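Local coordinates for protein Hen1 (Anabaena variabilis, PDB 3JWH) that probably catalyses 2'-O-methylation of the 3'-terminal nucleotide of RNA, using a Rossmann-like methyltransferase domain that here holds S-adenosyl-L-homocysteine, at residues A[42-50]-A[78-88]; A[93-101]-A[122-131]. All coordinates share one frame; numbering follows the deposited sequence.

Both contacts are partly buried, belong to one Rossmann-like methyltransferase domain and share no helix or strand. Their centres lie about 23 Å apart. Contact 1 joins helix 42-49 to the approach and start of strand 86-90, at one outer edge of the sheet. Buried L44 and L48 pack in a leucine cluster, an arginine binds helix-end carbonyls, and K49 lies at the exposed margin. Contact 2 packs the loop after that same strand on helix 117-131. Its larger, apolar and aromatic packing runs from buried L93, F100, F123 and V126 to exposed Q96 and K98. The loop hydrogen-bonds within itself and to the ligand, not to the helix. Each touches S-adenosyl-L-homocysteine, contact 1 near its carboxylate and contact 2 at its adenine.

Contact 1. Residues A[42-50]-A[78-88]; sequences NLLKILLKD and LPRNQWERLQL. With SAH (S-adenosyl-L-homocysteine), chain C.
This is a helix-end contact, part leucine packing and part arginine hydrogen bonding to helix-end carbonyls. R85 and L48 join the C-terminal end of helix 42-49 to the turn that leads into edge strand 86-90. R85 NH1 donates to L48 O at 2.8 Å. The bond is nearly straight (168°), lies in the carbonyl plane and uses a lone pair of the oxygen. L48 O also lies in the guanidinium plane. NH2 adds weak bonds to L47 O and L48 O. The bend of R85 at chi3 (60°) brings NH1 back toward Q82. There it donates to Q82 O at 3.1 Å, tilted from the carbonyl plane, and ties the helix end to the short helix 80-83. NE goes to F53 O, so the arginine gathers carbonyls from three places. A positive charge here would suit the helix dipole.

L48 carries the apolar half. Its CD1 branch meets L78 CD1 at 3.8 Å and also reaches W83 CZ3. Its CD2 branch lies against R85 NH1 and Q82 O. L78 CD1 sits over the centre of the W83 indole face, 3.7 Å above its plane. The CG of L48 rests on L86 CB. One turn earlier, L44 CD1 touches L88 CD1 at 3.8 Å.

N42 lies beside the carboxylate of S-adenosyl-L-homocysteine. Strand 55-60 pairs with strand 86-90, and its I56 is touched by L44, L47 and R85. Helix 63-73 reaches L86 through L73 and L88 through Q70, while K26 of helix 13-27 forms a salt bridge with D50.

Contact 2. Residues A[93-101]-A[122-131]; sequences LTYQDKRFH and AFERVLFEFA. With SAH (S-adenosyl-L-homocysteine), chain C.
F130 has its CG anti to the backbone N (chi1 -173°), which carries the ring away from helix 117-131 and between Q96 and H101. H101 has its CG anti to its carbonyl carbon, beside its backbone N. Q96 runs extended beyond CG and lies along one face of the F130 ring. Its CB stands 3.5 Å from the ring centroid, almost on the ring normal, a CH-pi contact. Its amide stacks on the same ring, the two planes 20° apart. H101 comes over the opposite face, with NE2 3.2 Å from F130 CZ. The two rings are oblique, at 45°. The ring edge meets D97 O and K98 CD, the latter 3.5 Å from F130 CZ.

One turn earlier in the helix, V126 packs its CG2 on T94 O, and its CG1 comes to the edge of the F100 ring. The loop 93-101 follows strand 86-90 of the Rossmann-like methyltransferase fold and carries part of the cofactor pocket. L93 N donates to N1 of the adenine of S-adenosyl-L-homocysteine at 2.7 Å, and L93 CG lies over the adenine face near N1 and C2. On the helix side, L93 CB meets F123 CD1 at 3.5 Å.

Within the loop, R99 forms a bidentate salt bridge with D97, NE to OD1 and NH2 to OD2. R99 N also binds D97 OD1, closing an Asx turn. The CB of D97 sits over the centre of the F100 ring. The F100 side chain also touches I34 of strand 32-36.

Contact 1. Residues A[42-50]-A[78-88]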
# COMPACT_ATOMS: atom_id res chain seq x y z
N ASN A 42 -1.14 10.74 2.50
CA ASN A 42 -0.10 10.75 3.54
C ASN A 42 1.18 10.16 2.98
O ASN A 42 2.23 10.78 3.04
CB ASN A 42 -0.58 9.99 4.77
CG ASN A 42 -1.67 10.73 5.51
OD1 ASN A 42 -1.70 11.96 5.51
ND2 ASN A 42 -2.57 9.98 6.16
N LEU A 43 1.09 8.95 2.42
CA LEU A 43 2.27 8.34 1.84
C LEU A 43 2.71 9.10 0.58
O LEU A 43 3.91 9.23 0.32
CB LEU A 43 1.99 6.87 1.50
CG LEU A 43 3.10 6.21 0.68
CD1 LEU A 43 4.40 6.16 1.49
CD2 LEU A 43 2.67 4.82 0.28
N LEU A 44 1.75 9.61 -0.20
CA LEU A 44 2.10 10.36 -1.42
C LEU A 44 2.94 11.60 -1.08
O LEU A 44 3.85 11.96 -1.82
CB LEU A 44 0.84 10.80 -2.20
CG LEU A 44 -0.16 9.76 -2.75
CD1 LEU A 44 -1.23 10.52 -3.50
CD2 LEU A 44 0.51 8.74 -3.67
N LYS A 45 2.64 12.26 0.04
CA LYS A 45 3.40 13.45 0.45
C LYS A 45 4.86 13.10 0.72
O LYS A 45 5.77 13.80 0.27
CB LYS A 45 2.78 14.07 1.71
CG LYS A 45 3.47 15.33 2.18
CD LYS A 45 2.62 16.11 3.18
CE LYS A 45 3.11 17.55 3.30
NZ LYS A 45 2.22 18.38 4.17
N ILE A 46 5.08 12.00 1.43
CA ILE A 46 6.42 11.53 1.75
C ILE A 46 7.22 11.10 0.52
O ILE A 46 8.42 11.35 0.44
CB ILE A 46 6.35 10.37 2.79
CG1 ILE A 46 5.96 10.94 4.16
CG2 ILE A 46 7.70 9.65 2.91
CD1 ILE A 46 5.47 9.90 5.15
N LEU A 47 6.58 10.45 -0.45
CA LEU A 47 7.29 10.01 -1.65
C LEU A 47 7.67 11.18 -2.58
O LEU A 47 8.76 11.22 -3.14
CB LEU A 47 6.43 9.02 -2.45
CG LEU A 47 5.99 7.71 -1.78
CD1 LEU A 47 5.29 6.83 -2.82
CD2 LEU A 47 7.20 6.99 -1.19
N LEU A 48 6.75 12.13 -2.75
CA LEU A 48 6.97 13.28 -3.62
C LEU A 48 8.13 14.14 -3.12
O LEU A 48 8.92 14.66 -3.91
CB LEU A 48 5.70 14.14 -3.68
CG LEU A 48 5.17 14.63 -5.04
CD1 LEU A 48 4.53 16.01 -4.82
CD2 LEU A 48 6.26 14.71 -6.09
N LYS A 49 8.22 14.28 -1.81
CA LYS A 49 9.28 15.08 -1.18
C LYS A 49 10.63 14.41 -1.33
O LYS A 49 11.65 15.09 -1.37
CB LYS A 49 9.00 15.27 0.32
CG LYS A 49 7.83 16.18 0.63
CD LYS A 49 7.59 16.27 2.14
CE LYS A 49 7.20 14.91 2.72
NZ LYS A 49 6.89 14.97 4.17
N ASP A 50 10.64 13.09 -1.43
CA ASP A 50 11.87 12.31 -1.54
C ASP A 50 12.27 12.06 -2.98
O ASP A 50 11.66 11.23 -3.66
CB ASP A 50 11.67 10.98 -0.82
CG ASP A 50 12.97 10.24 -0.59
OD1 ASP A 50 13.91 10.43 -1.39
OD2 ASP A 50 13.03 9.45 0.38
N LEU A 78 8.89 22.53 -3.84
CA LEU A 78 9.77 21.62 -4.55
C LEU A 78 10.30 22.17 -5.85
O LEU A 78 9.76 23.13 -6.40
CB LEU A 78 9.01 20.33 -4.86
CG LEU A 78 8.38 19.48 -3.77
CD1 LEU A 78 7.26 18.64 -4.38
CD2 LEU A 78 9.44 18.58 -3.14
N PRO A 79 11.38 21.58 -6.36
CA PRO A 79 11.94 22.05 -7.63
C PRO A 79 10.89 21.74 -8.71
O PRO A 79 10.07 20.83 -8.54
CB PRO A 79 13.18 21.18 -7.82
CG PRO A 79 13.50 20.68 -6.42
CD PRO A 79 12.16 20.46 -5.80
N ARG A 80 10.91 22.48 -9.81
CA ARG A 80 9.95 22.27 -10.91
C ARG A 80 9.88 20.82 -11.41
O ARG A 80 8.80 20.21 -11.41
CB ARG A 80 10.27 23.20 -12.08
CG ARG A 80 9.21 23.19 -13.17
CD ARG A 80 9.48 24.26 -14.23
NE ARG A 80 8.31 24.53 -15.07
CZ ARG A 80 8.25 25.49 -15.99
NH1 ARG A 80 9.29 26.27 -16.22
NH2 ARG A 80 7.14 25.66 -16.69
N ASN A 81 11.00 20.28 -11.85
CA ASN A 81 11.02 18.91 -12.35
C ASN A 81 10.42 17.90 -11.37
O ASN A 81 9.93 16.85 -11.78
CB ASN A 81 12.45 18.49 -12.73
CG ASN A 81 13.39 18.45 -11.53
OD1 ASN A 81 13.17 19.13 -10.53
ND2 ASN A 81 14.46 17.67 -11.64
N GLN A 82 10.44 18.24 -10.09
CA GLN A 82 9.93 17.35 -9.05
C GLN A 82 8.41 17.22 -9.01
O GLN A 82 7.88 16.17 -8.61
CB GLN A 82 10.44 17.80 -7.68
CG GLN A 82 10.94 16.66 -6.83
CD GLN A 82 12.09 15.93 -7.49
OE1 GLN A 82 12.46 14.82 -7.09
NE2 GLN A 82 12.69 16.55 -8.50
N TRP A 83 7.71 18.26 -9.43
CA TRP A 83 6.26 18.20 -9.42
C TRP A 83 5.69 17.30 -10.51
O TRP A 83 4.65 16.68 -10.33
CB TRP A 83 5.67 19.61 -9.53
CG TRP A 83 5.86 20.49 -8.30
CD1 TRP A 83 6.75 21.51 -8.15
CD2 TRP A 83 5.10 20.44 -7.09
NE1 TRP A 83 6.60 22.11 -6.93
CE2 TRP A 83 5.59 21.48 -6.25
CE3 TRP A 83 4.05 19.64 -6.62
CZ2 TRP A 83 5.06 21.72 -4.98
CZ3 TRP A 83 3.53 19.88 -5.36
CH2 TRP A 83 4.04 20.92 -4.55
N GLU A 84 6.39 17.21 -11.65
CA GLU A 84 5.94 16.37 -12.77
C GLU A 84 5.93 14.86 -12.47
O GLU A 84 5.46 14.07 -13.28
CB GLU A 84 6.82 16.61 -14.00
CG GLU A 84 6.55 17.93 -14.72
CD GLU A 84 5.10 18.06 -15.19
OE1 GLU A 84 4.61 17.16 -15.90
OE2 GLU A 84 4.46 19.08 -14.84
N ARG A 85 6.44 14.48 -11.31
CA ARG A 85 6.48 13.07 -10.90
C ARG A 85 5.12 12.60 -10.36
O ARG A 85 4.80 11.41 -10.40
CB ARG A 85 7.57 12.89 -9.84
CG ARG A 85 8.98 13.04 -10.37
CD ARG A 85 9.98 13.54 -9.32
NE ARG A 85 10.12 12.66 -8.16
CZ ARG A 85 9.82 13.01 -6.91
NH1 ARG A 85 9.35 14.22 -6.66
NH2 ARG A 85 10.00 12.15 -5.91
N LEU A 86 4.34 13.55 -9.87
CA LEU A 86 3.03 13.27 -9.28
C LEU A 86 1.85 13.15 -10.25
O LEU A 86 1.78 13.83 -11.25
CB LEU A 86 2.69 14.35 -8.26
CG LEU A 86 1.29 14.21 -7.66
CD1 LEU A 86 1.24 12.97 -6.77
CD2 LEU A 86 0.95 15.46 -6.87
N GLN A 87 0.91 12.28 -9.91
CA GLN A 87 -0.27 12.06 -10.72
C GLN A 87 -1.37 11.53 -9.79
O GLN A 87 -1.13 10.61 -9.01
CB GLN A 87 0.04 11.04 -11.82
CG GLN A 87 -0.88 11.07 -13.02
CD GLN A 87 -0.66 9.87 -13.94
OE1 GLN A 87 0.48 9.49 -14.23
NE2 GLN A 87 -1.75 9.28 -14.40
N LEU A 88 -2.55 12.14 -9.87
CA LEU A 88 -3.71 11.76 -9.07
C LEU A 88 -4.81 11.23 -10.00
O LEU A 88 -5.16 11.88 -10.97
CB LEU A 88 -4.22 12.97 -8.30
CG LEU A 88 -3.94 13.03 -6.79
CD1 LEU A 88 -2.55 12.55 -6.47
CD2 LEU A 88 -4.15 14.43 -6.31
N SAH C . -3.88 4.63 2.47
CA SAH C . -4.36 5.86 3.12
CB SAH C . -5.62 5.55 3.92
CG SAH C . -6.70 4.95 3.02
SD SAH C . -8.24 4.48 3.89
C SAH C . -3.28 6.39 4.07
O SAH C . -3.37 6.03 5.27
OXT SAH C . -2.40 7.13 3.59
C5' SAH C . -8.97 3.48 2.55
C4' SAH C . -8.88 4.20 1.20
O4' SAH C . -9.23 3.27 0.16
C3' SAH C . -9.90 5.35 1.14
O3' SAH C . -9.35 6.44 0.40
C2' SAH C . -11.04 4.70 0.36
O2' SAH C . -11.79 5.72 -0.31
C1' SAH C . -10.22 3.92 -0.66
N9 SAH C . -11.02 2.89 -1.35
C8 SAH C . -11.84 2.02 -0.77
N7 SAH C . -12.37 1.22 -1.69
C5 SAH C . -11.88 1.58 -2.87
C6 SAH C . -12.05 1.12 -4.17
N6 SAH C . -12.88 0.11 -4.43
N1 SAH C . -11.39 1.72 -5.16
C2 SAH C . -10.57 2.74 -4.92
N3 SAH C . -10.39 3.20 -3.70
C4 SAH C . -11.02 2.64 -2.66

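Contact 2. Residues A[93-101]-A[122-131]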
# COMPACT_ATOMS: atom_id res chain seq x y z
N LEU A 93 -10.65 0.35 -7.42
CA LEU A 93 -9.52 -0.58 -7.45
C LEU A 93 -9.87 -1.92 -8.05
O LEU A 93 -8.99 -2.72 -8.37
CB LEU A 93 -9.00 -0.81 -6.02
CG LEU A 93 -8.49 0.44 -5.29
CD1 LEU A 93 -8.14 0.09 -3.85
CD2 LEU A 93 -7.29 0.99 -6.02
N THR A 94 -11.15 -2.16 -8.23
CA THR A 94 -11.61 -3.43 -8.77
C THR A 94 -11.71 -3.44 -10.29
O THR A 94 -12.10 -4.44 -10.88
CB THR A 94 -12.97 -3.78 -8.17
OG1 THR A 94 -13.91 -2.75 -8.49
CG2 THR A 94 -12.86 -3.90 -6.65
N TYR A 95 -11.35 -2.33 -10.93
CA TYR A 95 -11.42 -2.25 -12.38
C TYR A 95 -10.04 -2.25 -13.03
O TYR A 95 -9.13 -1.57 -12.57
CB TYR A 95 -12.18 -1.00 -12.79
CG TYR A 95 -12.22 -0.81 -14.29
CD1 TYR A 95 -12.95 -1.67 -15.10
CD2 TYR A 95 -11.53 0.25 -14.89
CE1 TYR A 95 -12.99 -1.50 -16.48
CE2 TYR A 95 -11.56 0.43 -16.27
CZ TYR A 95 -12.29 -0.44 -17.06
OH TYR A 95 -12.33 -0.25 -18.42
N GLN A 96 -9.90 -3.02 -14.10
CA GLN A 96 -8.63 -3.11 -14.81
C GLN A 96 -8.32 -1.86 -15.60
O GLN A 96 -8.68 -1.75 -16.77
CB GLN A 96 -8.64 -4.29 -15.77
CG GLN A 96 -9.16 -5.57 -15.17
CD GLN A 96 -8.81 -6.76 -16.03
OE1 GLN A 96 -8.84 -6.69 -17.26
NE2 GLN A 96 -8.49 -7.88 -15.38
N ASP A 97 -7.64 -0.93 -14.95
CA ASP A 97 -7.28 0.35 -15.55
C ASP A 97 -5.90 0.24 -16.19
O ASP A 97 -4.93 -0.13 -15.52
CB ASP A 97 -7.26 1.44 -14.47
CG ASP A 97 -7.29 2.82 -15.04
OD1 ASP A 97 -6.53 3.09 -16.00
OD2 ASP A 97 -8.06 3.67 -14.53
N LYS A 98 -5.81 0.58 -17.47
CA LYS A 98 -4.55 0.50 -18.19
C LYS A 98 -3.49 1.44 -17.60
O LYS A 98 -2.31 1.29 -17.88
CB LYS A 98 -4.76 0.81 -19.68
CG LYS A 98 -5.86 -0.04 -20.33
CD LYS A 98 -5.61 -1.54 -20.20
CE LYS A 98 -4.48 -2.02 -21.12
NZ LYS A 98 -4.27 -3.49 -21.05
N ARG A 99 -3.93 2.41 -16.80
CA ARG A 99 -2.99 3.34 -16.17
C ARG A 99 -2.28 2.72 -14.95
O ARG A 99 -1.42 3.36 -14.34
CB ARG A 99 -3.73 4.61 -15.74
CG ARG A 99 -4.17 5.50 -16.88
CD ARG A 99 -5.09 6.60 -16.38
NE ARG A 99 -6.34 6.07 -15.83
CZ ARG A 99 -7.33 6.82 -15.36
NH1 ARG A 99 -7.24 8.14 -15.37
NH2 ARG A 99 -8.42 6.24 -14.86
N PHE A 100 -2.64 1.49 -14.60
CA PHE A 100 -2.04 0.78 -13.47
C PHE A 100 -0.80 -0.02 -13.90
O PHE A 100 -0.15 -0.65 -13.07
CB PHE A 100 -3.03 -0.20 -12.85
CG PHE A 100 -4.22 0.43 -12.18
CD1 PHE A 100 -4.35 1.81 -12.08
CD2 PHE A 100 -5.23 -0.38 -11.66
CE1 PHE A 100 -5.47 2.38 -11.46
CE2 PHE A 100 -6.35 0.18 -11.04
CZ PHE A 100 -6.48 1.56 -10.94
N HIS A 101 -0.46 0.01 -15.19
CA HIS A 101 0.69 -0.74 -15.71
C HIS A 101 2.03 -0.02 -15.65
O HIS A 101 2.11 1.21 -15.56
CB HIS A 101 0.49 -1.11 -17.19
CG HIS A 101 -0.58 -2.12 -17.44
ND1 HIS A 101 -0.59 -3.36 -16.85
CD2 HIS A 101 -1.65 -2.09 -18.28
CE1 HIS A 101 -1.62 -4.06 -17.30
NE2 HIS A 101 -2.28 -3.31 -18.18
N ALA A 122 -11.87 -9.29 -6.83
CA ALA A 122 -11.63 -8.54 -8.07
C ALA A 122 -10.37 -7.69 -7.94
O ALA A 122 -9.58 -7.59 -8.87
CB ALA A 122 -12.84 -7.66 -8.40
N PHE A 123 -10.18 -7.08 -6.78
CA PHE A 123 -9.00 -6.25 -6.56
C PHE A 123 -7.74 -7.11 -6.66
O PHE A 123 -6.73 -6.66 -7.20
CB PHE A 123 -9.09 -5.59 -5.19
CG PHE A 123 -7.85 -4.86 -4.79
CD1 PHE A 123 -7.32 -3.87 -5.61
CD2 PHE A 123 -7.19 -5.18 -3.62
CE1 PHE A 123 -6.16 -3.20 -5.26
CE2 PHE A 123 -6.01 -4.52 -3.26
CZ PHE A 123 -5.49 -3.52 -4.08
N GLU A 124 -7.82 -8.33 -6.15
CA GLU A 124 -6.67 -9.25 -6.18
C GLU A 124 -6.20 -9.52 -7.60
O GLU A 124 -5.00 -9.54 -7.85
CB GLU A 124 -7.01 -10.58 -5.49
CG GLU A 124 -7.02 -10.51 -3.96
CD GLU A 124 -7.69 -11.72 -3.32
OE1 GLU A 124 -7.97 -12.71 -4.04
OE2 GLU A 124 -7.94 -11.69 -2.09
N ARG A 125 -7.14 -9.74 -8.52
CA ARG A 125 -6.78 -9.99 -9.91
C ARG A 125 -6.23 -8.72 -10.53
O ARG A 125 -5.18 -8.73 -11.17
CB ARG A 125 -7.98 -10.48 -10.71
CG ARG A 125 -8.28 -11.96 -10.48
CD ARG A 125 -9.33 -12.44 -11.45
NE ARG A 125 -10.58 -11.71 -11.27
CZ ARG A 125 -11.39 -11.86 -10.23
NH1 ARG A 125 -11.09 -12.73 -9.27
NH2 ARG A 125 -12.51 -11.14 -10.15
N VAL A 126 -6.94 -7.62 -10.34
CA VAL A 126 -6.50 -6.35 -10.87
C VAL A 126 -5.04 -6.10 -10.48
O VAL A 126 -4.21 -5.69 -11.30
CB VAL A 126 -7.35 -5.20 -10.32
CG1 VAL A 126 -6.80 -3.86 -10.79
CG2 VAL A 126 -8.79 -5.37 -10.76
N LEU A 127 -4.73 -6.36 -9.21
CA LEU A 127 -3.39 -6.13 -8.69
C LEU A 127 -2.32 -7.20 -8.99
O LEU A 127 -1.24 -6.88 -9.49
CB LEU A 127 -3.49 -5.91 -7.18
CG LEU A 127 -2.20 -5.88 -6.34
CD1 LEU A 127 -1.36 -4.66 -6.68
CD2 LEU A 127 -2.60 -5.85 -4.87
N PHE A 128 -2.61 -8.45 -8.69
CA PHE A 128 -1.63 -9.50 -8.89
C PHE A 128 -1.62 -10.19 -10.25
O PHE A 128 -0.73 -11.00 -10.52
CB PHE A 128 -1.76 -10.55 -7.78
CG PHE A 128 -1.47 -10.00 -6.40
CD1 PHE A 128 -0.17 -9.66 -6.04
CD2 PHE A 128 -2.50 -9.83 -5.48
CE1 PHE A 128 0.11 -9.17 -4.76
CE2 PHE A 128 -2.23 -9.34 -4.20
CZ PHE A 128 -0.93 -9.00 -3.84
N GLU A 129 -2.58 -9.87 -11.11
CA GLU A 129 -2.68 -10.48 -12.43
C GLU A 129 -2.59 -9.42 -13.52
O GLU A 129 -1.68 -9.47 -14.37
CB GLU A 129 -4.01 -11.24 -12.53
CG GLU A 129 -4.15 -12.22 -13.68
CD GLU A 129 -5.48 -12.97 -13.62
OE1 GLU A 129 -5.62 -13.85 -12.74
OE2 GLU A 129 -6.38 -12.67 -14.43
N PHE A 130 -3.50 -8.46 -13.49
CA PHE A 130 -3.53 -7.38 -14.46
C PHE A 130 -2.28 -6.48 -14.40
O PHE A 130 -1.44 -6.50 -15.30
CB PHE A 130 -4.80 -6.54 -14.25
CG PHE A 130 -5.00 -5.49 -15.30
CD1 PHE A 130 -5.27 -5.85 -16.62
CD2 PHE A 130 -4.92 -4.14 -14.98
CE1 PHE A 130 -5.44 -4.89 -17.62
CE2 PHE A 130 -5.09 -3.16 -15.97
CZ PHE A 130 -5.36 -3.54 -17.29
N ALA A 131 -2.15 -5.66 -13.34
CA ALA A 131 -1.00 -4.77 -13.22
C ALA A 131 0.28 -5.59 -13.10
O ALA A 131 1.24 -5.40 -13.85
CB ALA A 131 -1.17 -3.87 -12.00
N SAH C . -3.88 4.63 2.47
CA SAH C . -4.36 5.86 3.12
CB SAH C . -5.62 5.55 3.92
CG SAH C . -6.70 4.95 3.02
SD SAH C . -8.24 4.48 3.89
C SAH C . -3.28 6.39 4.07
O SAH C . -3.37 6.03 5.27
OXT SAH C . -2.40 7.13 3.59
C5' SAH C . -8.97 3.48 2.55
C4' SAH C . -8.88 4.20 1.20
O4' SAH C . -9.23 3.27 0.16
C3' SAH C . -9.90 5.35 1.14
O3' SAH C . -9.35 6.44 0.40
C2' SAH C . -11.04 4.70 0.36
O2' SAH C . -11.79 5.72 -0.31
C1' SAH C . -10.22 3.92 -0.66
N9 SAH C . -11.02 2.89 -1.35
C8 SAH C . -11.84 2.02 -0.77
N7 SAH C . -12.37 1.22 -1.69
C5 SAH C . -11.88 1.58 -2.87
C6 SAH C . -12.05 1.12 -4.17
N6 SAH C . -12.88 0.11 -4.43
N1 SAH C . -11.39 1.72 -5.16
C2 SAH C . -10.57 2.74 -4.92
N3 SAH C . -10.39 3.20 -3.70
C4 SAH C . -11.02 2.64 -2.66